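Local atomic coordinates of ftsY (Mycoplasma mycoides, PDB entry 1ZU5), a protein that is a bacterial signal recognition particle receptor, pairing an SRP54-type helical bundle domain with a GTPase domain of the P-loop NTPase class. Residues E8-K13 against T262-T267; A77-L82 against H307-F312; K135-A140 against D165-N170; N242-A247 against K277-I282. All coordinates share one frame; numbering follows the deposited sequence.

Contact 1 of 4, residues E8-K13 against T262-T267; sequences EKAMLK and TKMDST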
loop_
_atom_site.group_PDB
_atom_site.type_symbol
_atom_site.label_atom_id
_atom_site.label_comp_id
_atom_site.label_asym_id
_atom_site.label_seq_id
_atom_site.Cartn_x
_atom_site.Cartn_y
_atom_site.Cartn_z
ATOM N N GLU A 8 -8.808 -10.066 -9.292
ATOM C CA GLU A 8 -9.793 -9.855 -10.351
ATOM C C GLU A 8 -10.537 -8.585 -10.011
ATOM O O GLU A 8 -10.694 -7.698 -10.859
ATOM C CB GLU A 8 -10.810 -11.015 -10.370
ATOM C CG GLU A 8 -11.570 -11.202 -11.686
ATOM C CD GLU A 8 -10.698 -11.876 -12.737
ATOM O OE1 GLU A 8 -10.540 -13.143 -12.706
ATOM O OE2 GLU A 8 -10.144 -11.122 -13.589
ATOM N N LYS A 9 -10.967 -8.505 -8.750
ATOM C CA LYS A 9 -11.845 -7.442 -8.294
ATOM C C LYS A 9 -11.084 -6.129 -8.176
ATOM O O LYS A 9 -11.602 -5.068 -8.573
ATOM C CB LYS A 9 -12.530 -7.809 -6.970
ATOM C CG LYS A 9 -13.723 -6.887 -6.653
ATOM C CD LYS A 9 -13.958 -6.704 -5.151
ATOM C CE LYS A 9 -14.700 -5.427 -4.892
ATOM N NZ LYS A 9 -15.238 -5.429 -3.485
ATOM N N ALA A 10 -9.853 -6.223 -7.654
ATOM C CA ALA A 10 -8.948 -5.080 -7.459
ATOM C C ALA A 10 -8.615 -4.407 -8.800
ATOM O O ALA A 10 -8.742 -3.184 -8.947
ATOM C CB ALA A 10 -7.656 -5.537 -6.754
ATOM N N MET A 11 -8.230 -5.238 -9.775
ATOM C CA MET A 11 -7.790 -4.792 -11.095
ATOM C C MET A 11 -8.856 -4.634 -12.185
ATOM O O MET A 11 -8.551 -4.151 -13.275
ATOM C CB MET A 11 -6.685 -5.717 -11.599
ATOM C CG MET A 11 -5.551 -5.921 -10.601
ATOM S SD MET A 11 -4.804 -4.394 -9.970
ATOM C CE MET A 11 -4.407 -3.498 -11.494
ATOM N N LEU A 12 -10.101 -5.005 -11.908
ATOM C CA LEU A 12 -11.146 -5.005 -12.981
ATOM C C LEU A 12 -11.289 -3.690 -13.748
ATOM O O LEU A 12 -11.236 -3.682 -14.982
ATOM C CB LEU A 12 -12.524 -5.439 -12.439
ATOM C CG LEU A 12 -13.685 -5.642 -13.417
ATOM C CD1 LEU A 12 -13.430 -6.880 -14.224
ATOM C CD2 LEU A 12 -14.979 -5.811 -12.656
ATOM N N LYS A 13 -11.484 -2.586 -13.030
ATOM C CA LYS A 13 -11.815 -1.332 -13.679
ATOM C C LYS A 13 -10.615 -0.767 -14.407
ATOM O O LYS A 13 -10.748 -0.171 -15.475
ATOM C CB LYS A 13 -12.308 -0.329 -12.654
ATOM C CG LYS A 13 -13.698 -0.586 -12.149
ATOM C CD LYS A 13 -14.090 0.558 -11.238
ATOM C CE LYS A 13 -15.385 0.279 -10.499
ATOM N NZ LYS A 13 -15.110 -0.631 -9.373
ATOM N N THR A 262 -5.013 1.154 -0.764
ATOM C CA THR A 262 -6.406 0.858 -0.551
ATOM C C THR A 262 -7.216 1.290 -1.766
ATOM O O THR A 262 -6.725 2.091 -2.593
ATOM C CB THR A 262 -6.919 1.595 0.696
ATOM O OG1 THR A 262 -6.974 2.992 0.422
ATOM C CG2 THR A 262 -5.991 1.384 1.880
ATOM N N LYS A 263 -8.437 0.711 -1.876
ATOM C CA LYS A 263 -9.491 1.082 -2.841
ATOM C C LYS A 263 -9.048 0.867 -4.258
ATOM O O LYS A 263 -9.446 1.595 -5.173
ATOM C CB LYS A 263 -9.974 2.518 -2.612
ATOM C CG LYS A 263 -10.168 2.808 -1.068
ATOM C CD LYS A 263 -11.236 3.833 -0.762
ATOM C CE LYS A 263 -11.265 4.880 -1.824
ATOM N NZ LYS A 263 -12.113 6.012 -1.447
ATOM N N MET A 264 -8.205 -0.136 -4.454
ATOM C CA MET A 264 -7.701 -0.422 -5.791
ATOM C C MET A 264 -8.853 -0.777 -6.745
ATOM O O MET A 264 -8.818 -0.424 -7.901
ATOM C CB MET A 264 -6.619 -1.492 -5.746
ATOM C CG MET A 264 -6.004 -1.756 -7.092
ATOM S SD MET A 264 -4.783 -0.554 -7.660
ATOM C CE MET A 264 -5.273 -0.439 -9.403
ATOM N N ASP A 265 -9.900 -1.421 -6.244
ATOM C CA ASP A 265 -11.089 -1.727 -7.058
ATOM C C ASP A 265 -11.878 -0.513 -7.527
ATOM O O ASP A 265 -12.742 -0.640 -8.410
ATOM C CB ASP A 265 -12.033 -2.648 -6.295
ATOM C CG ASP A 265 -12.415 -2.096 -4.963
ATOM O OD1 ASP A 265 -11.496 -1.687 -4.219
ATOM O OD2 ASP A 265 -13.623 -2.096 -4.626
ATOM N N SER A 266 -11.596 0.651 -6.943
ATOM C CA SER A 266 -12.352 1.880 -7.241
ATOM C C SER A 266 -11.614 2.760 -8.235
ATOM O O SER A 266 -12.107 3.838 -8.606
ATOM C CB SER A 266 -12.627 2.687 -5.971
ATOM O OG SER A 266 -13.306 1.897 -5.037
ATOM N N THR A 267 -10.437 2.308 -8.665
ATOM C CA THR A 267 -9.688 3.099 -9.616
ATOM C C THR A 267 -9.576 2.467 -10.990
ATOM O O THR A 267 -9.385 1.264 -11.128
ATOM C CB THR A 267 -8.274 3.484 -9.059
ATOM O OG1 THR A 267 -7.745 4.559 -9.840
ATOM C CG2 THR A 267 -7.299 2.330 -9.096
HETATM O O HOH W 1 -12.158 -2.986 -10.269
HETATM O O HOH W 2 -9.030 -1.542 -10.779
#
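K13 and D265 make the direct hydrogen bond of this contact: K13 NZ donates to D265 O at 2.6 Å, 22° out of the carbonyl plane. The bend at the far end of the lysine chain (chi4 78°) turns the ammonium back onto that carbonyl, while its methylene CD also touches it. A water stands beside the same oxygen, 3.0 Å from D265 O, and accepts from K13 N at 2.9 Å; it also reaches K9 O. Lysine suits this exposed margin of the contact, its long chain spanning the gap while its charge stays near solvent.

The ionic part is looser. Extended K9 runs alongside D265, and its NZ pairs with OD2 in a long salt bridge of 3.9 Å. Backbone closeness adds a CA-H...O contact from D265 CA to A10 O (3.3 Å), consistent with the small alanine side chain letting the backbones come close.

Apolar contact comes from two flexible thioethers: bent M11 and M264 meet methyl to methyl, CE to CE at 3.8 Å, and A10 CB touches M264 CG.

The TKMD sequence here matches the G4 motif of SRP-type GTPases, in the loop leaving strand 258-262. Helix 6-28 covers this loop, with M11 reaching helix 301-309 and A10 touching V289.

Contact 2 of 4, residues A77-L82 against H307-F312; sequences ALVESL and HLSSGF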
loop_
_atom_site.group_PDB
_atom_site.type_symbol
_atom_site.label_atom_id
_atom_site.label_comp_id
_atom_site.label_asym_id
_atom_site.label_seq_id
_atom_site.Cartn_x
_atom_site.Cartn_y
_atom_site.Cartn_z
ATOM N N ALA A 77 5.860 -7.770 -25.114
ATOM C CA ALA A 77 7.010 -6.955 -24.763
ATOM C C ALA A 77 6.529 -5.911 -23.720
ATOM O O ALA A 77 7.214 -5.669 -22.704
ATOM C CB ALA A 77 7.587 -6.292 -26.016
ATOM N N LEU A 78 5.338 -5.336 -23.972
ATOM C CA LEU A 78 4.687 -4.411 -23.052
ATOM C C LEU A 78 4.527 -5.048 -21.666
ATOM O O LEU A 78 5.061 -4.522 -20.666
ATOM C CB LEU A 78 3.348 -3.909 -23.607
ATOM C CG LEU A 78 2.500 -2.982 -22.715
ATOM C CD1 LEU A 78 3.275 -1.733 -22.195
ATOM C CD2 LEU A 78 1.246 -2.558 -23.458
ATOM N N VAL A 79 3.839 -6.182 -21.587
ATOM C CA VAL A 79 3.725 -6.863 -20.304
ATOM C C VAL A 79 5.072 -7.121 -19.641
ATOM O O VAL A 79 5.217 -6.929 -18.426
ATOM C CB VAL A 79 2.951 -8.157 -20.407
ATOM C CG1 VAL A 79 3.027 -8.911 -19.088
ATOM C CG2 VAL A 79 1.491 -7.864 -20.792
ATOM N N GLU A 80 6.069 -7.535 -20.416
ATOM C CA GLU A 80 7.429 -7.762 -19.844
ATOM C C GLU A 80 8.021 -6.464 -19.271
ATOM O O GLU A 80 8.585 -6.437 -18.160
ATOM C CB GLU A 80 8.379 -8.373 -20.906
ATOM C CG GLU A 80 8.077 -9.857 -21.229
ATOM C CD GLU A 80 8.462 -10.312 -22.666
ATOM O OE1 GLU A 80 9.379 -9.713 -23.291
ATOM O OE2 GLU A 80 7.834 -11.294 -23.152
ATOM N N SER A 81 7.894 -5.396 -20.052
ATOM C CA SER A 81 8.429 -4.075 -19.709
ATOM C C SER A 81 7.777 -3.453 -18.463
ATOM O O SER A 81 8.488 -2.928 -17.594
ATOM C CB SER A 81 8.312 -3.140 -20.917
ATOM O OG SER A 81 8.919 -3.723 -22.074
ATOM N N LEU A 82 6.446 -3.544 -18.353
ATOM C CA LEU A 82 5.743 -3.163 -17.134
ATOM C C LEU A 82 6.321 -3.873 -15.929
ATOM O O LEU A 82 6.616 -3.240 -14.911
ATOM C CB LEU A 82 4.256 -3.502 -17.223
ATOM C CG LEU A 82 3.433 -2.735 -18.262
ATOM C CD1 LEU A 82 2.082 -3.386 -18.372
ATOM C CD2 LEU A 82 3.288 -1.289 -17.903
ATOM N N HIS A 307 -3.230 -9.421 -13.943
ATOM C CA HIS A 307 -4.566 -8.837 -13.932
ATOM C C HIS A 307 -4.719 -7.465 -14.589
ATOM O O HIS A 307 -5.734 -7.189 -15.223
ATOM C CB HIS A 307 -5.128 -8.862 -12.524
ATOM C CG HIS A 307 -5.575 -10.226 -12.112
ATOM N ND1 HIS A 307 -6.836 -10.706 -12.386
ATOM C CD2 HIS A 307 -4.908 -11.237 -11.505
ATOM C CE1 HIS A 307 -6.942 -11.942 -11.928
ATOM N NE2 HIS A 307 -5.783 -12.289 -11.396
ATOM N N LEU A 308 -3.702 -6.619 -14.455
ATOM C CA LEU A 308 -3.694 -5.332 -15.110
ATOM C C LEU A 308 -3.783 -5.516 -16.625
ATOM O O LEU A 308 -4.484 -4.767 -17.317
ATOM C CB LEU A 308 -2.403 -4.590 -14.767
ATOM C CG LEU A 308 -2.132 -3.275 -15.514
ATOM C CD1 LEU A 308 -3.272 -2.262 -15.249
ATOM C CD2 LEU A 308 -0.732 -2.709 -15.162
ATOM N N SER A 309 -3.066 -6.516 -17.138
ATOM C CA SER A 309 -2.961 -6.677 -18.570
ATOM C C SER A 309 -3.872 -7.784 -19.097
ATOM O O SER A 309 -3.851 -8.098 -20.281
ATOM C CB SER A 309 -1.506 -6.858 -18.970
ATOM O OG SER A 309 -0.953 -7.989 -18.357
ATOM N N SER A 310 -4.719 -8.332 -18.226
ATOM C CA SER A 310 -5.610 -9.439 -18.606
ATOM C C SER A 310 -6.503 -9.089 -19.801
ATOM O O SER A 310 -6.618 -9.883 -20.737
ATOM C CB SER A 310 -6.462 -9.907 -17.415
ATOM O OG SER A 310 -7.539 -9.017 -17.163
ATOM N N GLY A 311 -7.119 -7.901 -19.774
ATOM C CA GLY A 311 -7.973 -7.445 -20.873
ATOM C C GLY A 311 -7.412 -7.605 -22.287
ATOM O O GLY A 311 -8.174 -7.662 -23.245
ATOM N N PHE A 312 -6.098 -7.665 -22.456
ATOM C CA PHE A 312 -5.552 -7.740 -23.810
ATOM C C PHE A 312 -4.591 -8.913 -24.005
ATOM O O PHE A 312 -3.719 -8.871 -24.864
ATOM C CB PHE A 312 -4.954 -6.381 -24.258
ATOM C CG PHE A 312 -3.823 -5.869 -23.378
ATOM C CD1 PHE A 312 -2.494 -6.309 -23.574
ATOM C CD2 PHE A 312 -4.075 -4.928 -22.373
ATOM C CE1 PHE A 312 -1.467 -5.847 -22.782
ATOM C CE2 PHE A 312 -3.050 -4.462 -21.568
ATOM C CZ PHE A 312 -1.747 -4.915 -21.777
#
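V79 and S309 mark the closest backbone approach, with their CA atoms 6.9 Å apart, a spacing that small side chains make possible. Segment 77-82 is regular helix, carrying bonds such as L82 N to L78 O. Segment 307-312 starts in helix 301-309, and F312 N then bonds back to S309 O, so the chain curls and keeps the aromatic residue close to the serine.

Between the two backbones the filling is apolar. V79 CG2 packs against S309, 3.5 Å from OG and almost as near CB; a beta-branched valine presents a short, stiff surface well matched to so small a partner. The serine hydroxyl does not depend on this apolar neighbour, since OG bonds to I305 O one turn earlier in its own helix.

F312 broadens the contact. With CG lying between backbone N and carbonyl carbon (chi1 60°), its ring lies with one face against S309 O, which stands 3.7 Å above the ring plane over its centre. Ring atoms then reach the other helix: CE1 meets V79 CG2 at 4.1 Å, and CZ meets L78 CD2 at 4.2 Å, leucine and phenylalanine crossing at about a right angle. Further along, L82 CD1 touches L308 CD2 at 4.3 Å, two branched leucine ends filling the buried side.

Helix 71-87 belongs to the helical bundle, and L78 and L82 also touch V57 of helix 51-63. Helix 6-28 packs here too: its I22 touches L78, and its F18 meets F312 edge-to-face, so the end of helix 301-309 is packed against the bundle.

Contact 3 of 4, residues K135-A140 against D165-N170; sequences KVLIAA and DLVKAN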
loop_
_atom_site.group_PDB
_atom_site.type_symbol
_atom_site.label_atom_id
_atom_site.label_comp_id
_atom_site.label_asym_id
_atom_site.label_seq_id
_atom_site.Cartn_x
_atom_site.Cartn_y
_atom_site.Cartn_z
ATOM N N LYS A 135 -2.846 -13.469 18.463
ATOM C CA LYS A 135 -3.464 -12.599 19.469
ATOM C C LYS A 135 -3.109 -11.141 19.176
ATOM O O LYS A 135 -1.938 -10.759 19.276
ATOM C CB LYS A 135 -2.998 -12.990 20.891
ATOM C CG LYS A 135 -4.009 -12.688 21.987
ATOM C CD LYS A 135 -3.351 -12.649 23.378
ATOM C CE LYS A 135 -4.432 -12.531 24.487
ATOM N NZ LYS A 135 -3.887 -12.306 25.863
ATOM N N VAL A 136 -4.126 -10.334 18.838
ATOM C CA VAL A 136 -3.907 -8.943 18.370
ATOM C C VAL A 136 -4.345 -7.769 19.282
ATOM O O VAL A 136 -5.452 -7.733 19.856
ATOM C CB VAL A 136 -4.436 -8.739 16.933
ATOM C CG1 VAL A 136 -3.977 -7.338 16.379
ATOM C CG2 VAL A 136 -3.971 -9.905 16.001
ATOM N N LEU A 137 -3.450 -6.799 19.398
ATOM C CA LEU A 137 -3.722 -5.581 20.133
ATOM C C LEU A 137 -3.670 -4.360 19.200
ATOM O O LEU A 137 -2.733 -4.217 18.406
ATOM C CB LEU A 137 -2.718 -5.427 21.296
ATOM C CG LEU A 137 -3.072 -4.380 22.358
ATOM C CD1 LEU A 137 -4.467 -4.597 22.886
ATOM C CD2 LEU A 137 -2.069 -4.371 23.489
ATOM N N ILE A 138 -4.667 -3.478 19.321
ATOM C CA ILE A 138 -4.687 -2.196 18.638
ATOM C C ILE A 138 -4.450 -1.073 19.646
ATOM O O ILE A 138 -5.025 -1.079 20.726
ATOM C CB ILE A 138 -6.018 -1.963 17.902
ATOM C CG1 ILE A 138 -6.192 -2.953 16.758
ATOM C CG2 ILE A 138 -6.047 -0.554 17.324
ATOM C CD1 ILE A 138 -7.635 -2.958 16.229
ATOM N N ALA A 139 -3.592 -0.114 19.292
ATOM C CA ALA A 139 -3.332 1.052 20.117
ATOM C C ALA A 139 -3.927 2.286 19.403
ATOM O O ALA A 139 -3.449 2.728 18.333
ATOM C CB ALA A 139 -1.853 1.219 20.335
ATOM N N ALA A 140 -5.003 2.819 19.967
ATOM C CA ALA A 140 -5.658 3.954 19.333
ATOM C C ALA A 140 -4.892 5.238 19.767
ATOM O O ALA A 140 -5.330 5.976 20.679
ATOM C CB ALA A 140 -7.169 3.980 19.740
ATOM N N ASP A 165 -8.107 -6.968 20.719
ATOM C CA ASP A 165 -8.439 -6.054 21.795
ATOM C C ASP A 165 -7.902 -4.664 21.478
ATOM O O ASP A 165 -7.133 -4.494 20.529
ATOM C CB ASP A 165 -7.862 -6.590 23.108
ATOM C CG ASP A 165 -8.387 -7.986 23.447
ATOM O OD1 ASP A 165 -9.620 -8.128 23.639
ATOM O OD2 ASP A 165 -7.567 -8.935 23.501
ATOM N N LEU A 166 -8.285 -3.672 22.281
ATOM C CA LEU A 166 -7.977 -2.276 21.986
ATOM C C LEU A 166 -7.478 -1.577 23.212
ATOM O O LEU A 166 -8.004 -1.818 24.295
ATOM C CB LEU A 166 -9.260 -1.549 21.564
ATOM C CG LEU A 166 -9.161 -0.084 21.166
ATOM C CD1 LEU A 166 -8.388 0.034 19.850
ATOM C CD2 LEU A 166 -10.567 0.508 21.046
ATOM N N VAL A 167 -6.501 -0.677 23.041
ATOM C CA VAL A 167 -6.078 0.204 24.109
ATOM C C VAL A 167 -6.333 1.649 23.697
ATOM O O VAL A 167 -5.830 2.114 22.675
ATOM C CB VAL A 167 -4.583 -0.019 24.490
ATOM C CG1 VAL A 167 -4.089 1.080 25.427
ATOM C CG2 VAL A 167 -4.416 -1.358 25.168
ATOM N N LYS A 168 -7.109 2.376 24.490
ATOM C CA LYS A 168 -7.316 3.783 24.210
ATOM C C LYS A 168 -6.949 4.690 25.384
ATOM O O LYS A 168 -6.885 4.232 26.534
ATOM C CB LYS A 168 -8.757 4.031 23.772
ATOM C CG LYS A 168 -9.812 3.590 24.763
ATOM C CD LYS A 168 -10.805 2.689 24.052
ATOM C CE LYS A 168 -11.838 2.162 25.014
ATOM N NZ LYS A 168 -12.516 3.372 25.502
ATOM N N ALA A 169 -6.718 5.965 25.054
ATOM C CA ALA A 169 -6.611 7.074 26.007
ATOM C C ALA A 169 -7.745 7.117 27.028
ATOM O O ALA A 169 -8.864 6.718 26.727
ATOM C CB ALA A 169 -6.554 8.414 25.244
ATOM N N ASN A 170 -7.433 7.628 28.223
ATOM C CA ASN A 170 -8.441 7.889 29.277
ATOM C C ASN A 170 -8.944 9.339 29.208
ATOM O O ASN A 170 -9.477 9.771 28.163
ATOM C CB ASN A 170 -7.935 7.516 30.690
ATOM C CG ASN A 170 -6.482 7.925 30.925
ATOM O OD1 ASN A 170 -6.169 9.087 31.215
ATOM N ND2 ASN A 170 -5.575 6.956 30.807
HETATM O O HOH W 3 -7.605 6.725 22.260
#
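L137 and V167 meet on one face of this parallel strand pair, while I138, A140 and L166 share the other. The strands belong to a beta-alpha-beta unit of the P-loop NTPase fold, joined through helix 148-158, and strand 164-168 is the outermost at this side of the sheet. On the first face L137 CD1 approaches V167 CG2 at 4.0 Å and also touches D165 CB; helix 176-189 covers them. On the second, L166 CD1 lies 3.5 Å from I138 CG2 and close to A140 CB, where L166 and A140 touch helix 148-158. The extended first torsion of L166 (chi1 -178°) carries CD1 across to the neighbouring strand. Beta-branched I138 and V167 suit the extended chain, and small A140 leaves room for this methyl.

Four bonds join the backbones in parallel register. D165 donates to V136 O and accepts from I138 N at 2.9 Å; V167 donates to I138 O and accepts from A140 N. The V167 N to I138 O bond is collinear with the carbonyl to within 10° (170°). Charged ends sit at the margin: D165 OD2 hydrogen-bonds with Y192 OH, and K168 NZ makes a salt bridge to E153. Beyond the last of these backbone bonds, a water bridges the segments, donating to A140 O (2.9 Å) and accepting from A169 N (3.0 Å).

Contact 4 of 4, residues N242-A247 against K277-I282; sequences NGVIQA and KELLNI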
loop_
_atom_site.group_PDB
_atom_site.type_symbol
_atom_site.label_atom_id
_atom_site.label_comp_id
_atom_site.label_asym_id
_atom_site.label_seq_id
_atom_site.Cartn_x
_atom_site.Cartn_y
_atom_site.Cartn_z
ATOM N N ASN A 242 -1.338 12.259 -7.690
ATOM C CA ASN A 242 -1.259 13.342 -6.711
ATOM C C ASN A 242 -1.218 12.875 -5.259
ATOM O O ASN A 242 -0.443 13.396 -4.456
ATOM C CB ASN A 242 -2.368 14.354 -6.961
ATOM C CG ASN A 242 -2.135 15.157 -8.245
ATOM O OD1 ASN A 242 -1.199 15.948 -8.343
ATOM N ND2 ASN A 242 -2.956 14.918 -9.236
ATOM N N GLY A 243 -2.022 11.873 -4.920
ATOM C CA GLY A 243 -1.975 11.296 -3.591
ATOM C C GLY A 243 -0.680 10.540 -3.310
ATOM O O GLY A 243 -0.265 10.424 -2.127
ATOM N N VAL A 244 -0.050 10.013 -4.368
ATOM C CA VAL A 244 1.247 9.352 -4.260
ATOM C C VAL A 244 2.353 10.388 -3.965
ATOM O O VAL A 244 3.212 10.161 -3.089
ATOM C CB VAL A 244 1.609 8.562 -5.551
ATOM C CG1 VAL A 244 3.063 8.046 -5.468
ATOM C CG2 VAL A 244 0.623 7.377 -5.801
ATOM N N ILE A 245 2.331 11.496 -4.718
ATOM C CA ILE A 245 3.177 12.664 -4.483
ATOM C C ILE A 245 3.033 13.171 -3.059
ATOM O O ILE A 245 4.017 13.338 -2.352
ATOM C CB ILE A 245 2.900 13.783 -5.503
ATOM C CG1 ILE A 245 3.200 13.276 -6.923
ATOM C CG2 ILE A 245 3.745 15.039 -5.193
ATOM C CD1 ILE A 245 2.882 14.299 -8.067
ATOM N N GLN A 246 1.813 13.366 -2.592
ATOM C CA GLN A 246 1.627 13.681 -1.191
ATOM C C GLN A 246 2.160 12.592 -0.237
ATOM O O GLN A 246 2.698 12.860 0.842
ATOM C CB GLN A 246 0.142 13.904 -0.937
ATOM C CG GLN A 246 -0.169 14.180 0.468
ATOM C CD GLN A 246 -1.634 14.179 0.706
ATOM O OE1 GLN A 246 -2.285 13.120 0.661
ATOM N NE2 GLN A 246 -2.191 15.370 0.973
ATOM N N ALA A 247 1.972 11.343 -0.588
ATOM C CA ALA A 247 2.459 10.283 0.276
ATOM C C ALA A 247 4.004 10.353 0.451
ATOM O O ALA A 247 4.523 9.966 1.501
ATOM C CB ALA A 247 2.010 8.945 -0.279
ATOM N N LYS A 277 6.324 2.945 -6.880
ATOM C CA LYS A 277 7.651 2.429 -6.961
ATOM C C LYS A 277 8.621 3.508 -7.409
ATOM O O LYS A 277 9.709 3.667 -6.839
ATOM C CB LYS A 277 7.616 1.298 -7.988
ATOM C CG LYS A 277 8.963 0.773 -8.453
ATOM C CD LYS A 277 9.719 0.115 -7.315
ATOM C CE LYS A 277 11.149 -0.144 -7.773
ATOM N NZ LYS A 277 11.887 -0.830 -6.692
ATOM N N GLU A 278 8.242 4.234 -8.456
ATOM C CA GLU A 278 9.009 5.365 -8.915
ATOM C C GLU A 278 9.153 6.456 -7.853
ATOM O O GLU A 278 10.227 6.901 -7.621
ATOM C CB GLU A 278 8.364 5.953 -10.166
ATOM C CG GLU A 278 9.225 7.014 -10.862
ATOM C CD GLU A 278 10.630 6.543 -11.119
ATOM O OE1 GLU A 278 10.795 5.426 -11.637
ATOM O OE2 GLU A 278 11.580 7.288 -10.796
ATOM N N LEU A 279 8.086 6.894 -7.203
ATOM C CA LEU A 279 8.191 8.153 -6.482
ATOM C C LEU A 279 8.574 7.918 -5.058
ATOM O O LEU A 279 9.162 8.769 -4.441
ATOM C CB LEU A 279 6.892 8.944 -6.570
ATOM C CG LEU A 279 6.281 9.179 -7.962
ATOM C CD1 LEU A 279 5.060 10.070 -7.841
ATOM C CD2 LEU A 279 7.315 9.845 -8.824
ATOM N N LEU A 280 8.264 6.737 -4.540
ATOM C CA LEU A 280 8.575 6.422 -3.153
ATOM C C LEU A 280 9.601 5.311 -2.999
ATOM O O LEU A 280 10.292 5.249 -2.014
ATOM C CB LEU A 280 7.299 6.061 -2.379
ATOM C CG LEU A 280 6.196 7.109 -2.194
ATOM C CD1 LEU A 280 5.352 7.161 -3.411
ATOM C CD2 LEU A 280 5.323 6.663 -1.097
ATOM N N ASN A 281 9.677 4.405 -3.957
ATOM C CA ASN A 281 10.568 3.255 -3.869
ATOM C C ASN A 281 10.369 2.563 -2.572
ATOM O O ASN A 281 11.333 2.285 -1.891
ATOM C CB ASN A 281 12.034 3.670 -4.001
ATOM C CG ASN A 281 12.949 2.500 -4.299
ATOM O OD1 ASN A 281 12.521 1.446 -4.806
ATOM N ND2 ASN A 281 14.227 2.671 -3.972
ATOM N N ILE A 282 9.107 2.318 -2.225
ATOM C CA ILE A 282 8.720 1.558 -1.039
ATOM C C ILE A 282 7.760 0.478 -1.554
ATOM O O ILE A 282 6.847 0.778 -2.351
ATOM C CB ILE A 282 8.014 2.407 0.049
ATOM C CG1 ILE A 282 9.000 3.384 0.662
ATOM C CG2 ILE A 282 7.499 1.535 1.182
ATOM C CD1 ILE A 282 8.325 4.632 1.207
#
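V244 is the bump at the centre of this contact: its CG1 fits into the hollow between the ends of L279 and L280, 3.7 Å from L279 CD1 and only 3.2 Å from L280 CD1. The second distance is tight for two methyl groups and may partly reflect coordinate error. Valine CG1, anti to the backbone N (chi1 172°), is the branch that points into this hollow.

The fit is mutual. L279 crosses V244 at about a right angle and lays CD1 into the notch between V244 and I245, 3.8 Å from I245 CG1. L280 forks over the helix: CD1 goes to V244, and CD2 reaches A247 CB at 4.1 Å. Alanine suits that spot because its small methyl leaves a shallow seat for the leucine branch, whereas the fork of L280 lets it touch two residues at once.

Just beyond, the chain leaves the helix at N281, where phi turns positive (51°), a conformation asparagine tolerates well. Its OD1 takes a hydrogen bond of 3.0 Å from K277 NZ, tying the turn to the helix before it.

A247 and L280 both rest on L233 of strand 230-236. Neighbouring helices 240-253 and 272-279, lying against a central, mostly parallel sheet, are the layered alpha/beta architecture of a P-loop NTPase.

In the fold
Contacts 1 and 2 adjoin, their centres 16 Å apart, and touch through M11 against H307 and L308; together they bring helices 6-28 and 71-87 against helix 301-309 and the loop after strand 258-262. Contacts 3 and 4 lie within the GTPase domain, about 30 Å apart between centres, and follow each other along the chain. Contact 3 sits at the outermost strand 164-168, about 42 Å, centre to centre, from contact 2 and across the chain's centre from it. Contact 4 is nested within the loop closed by contact 2, and its segments alternate with those of contact 1. Long-range contacts thus unite the two domains, while local ones build the sheet and its helices.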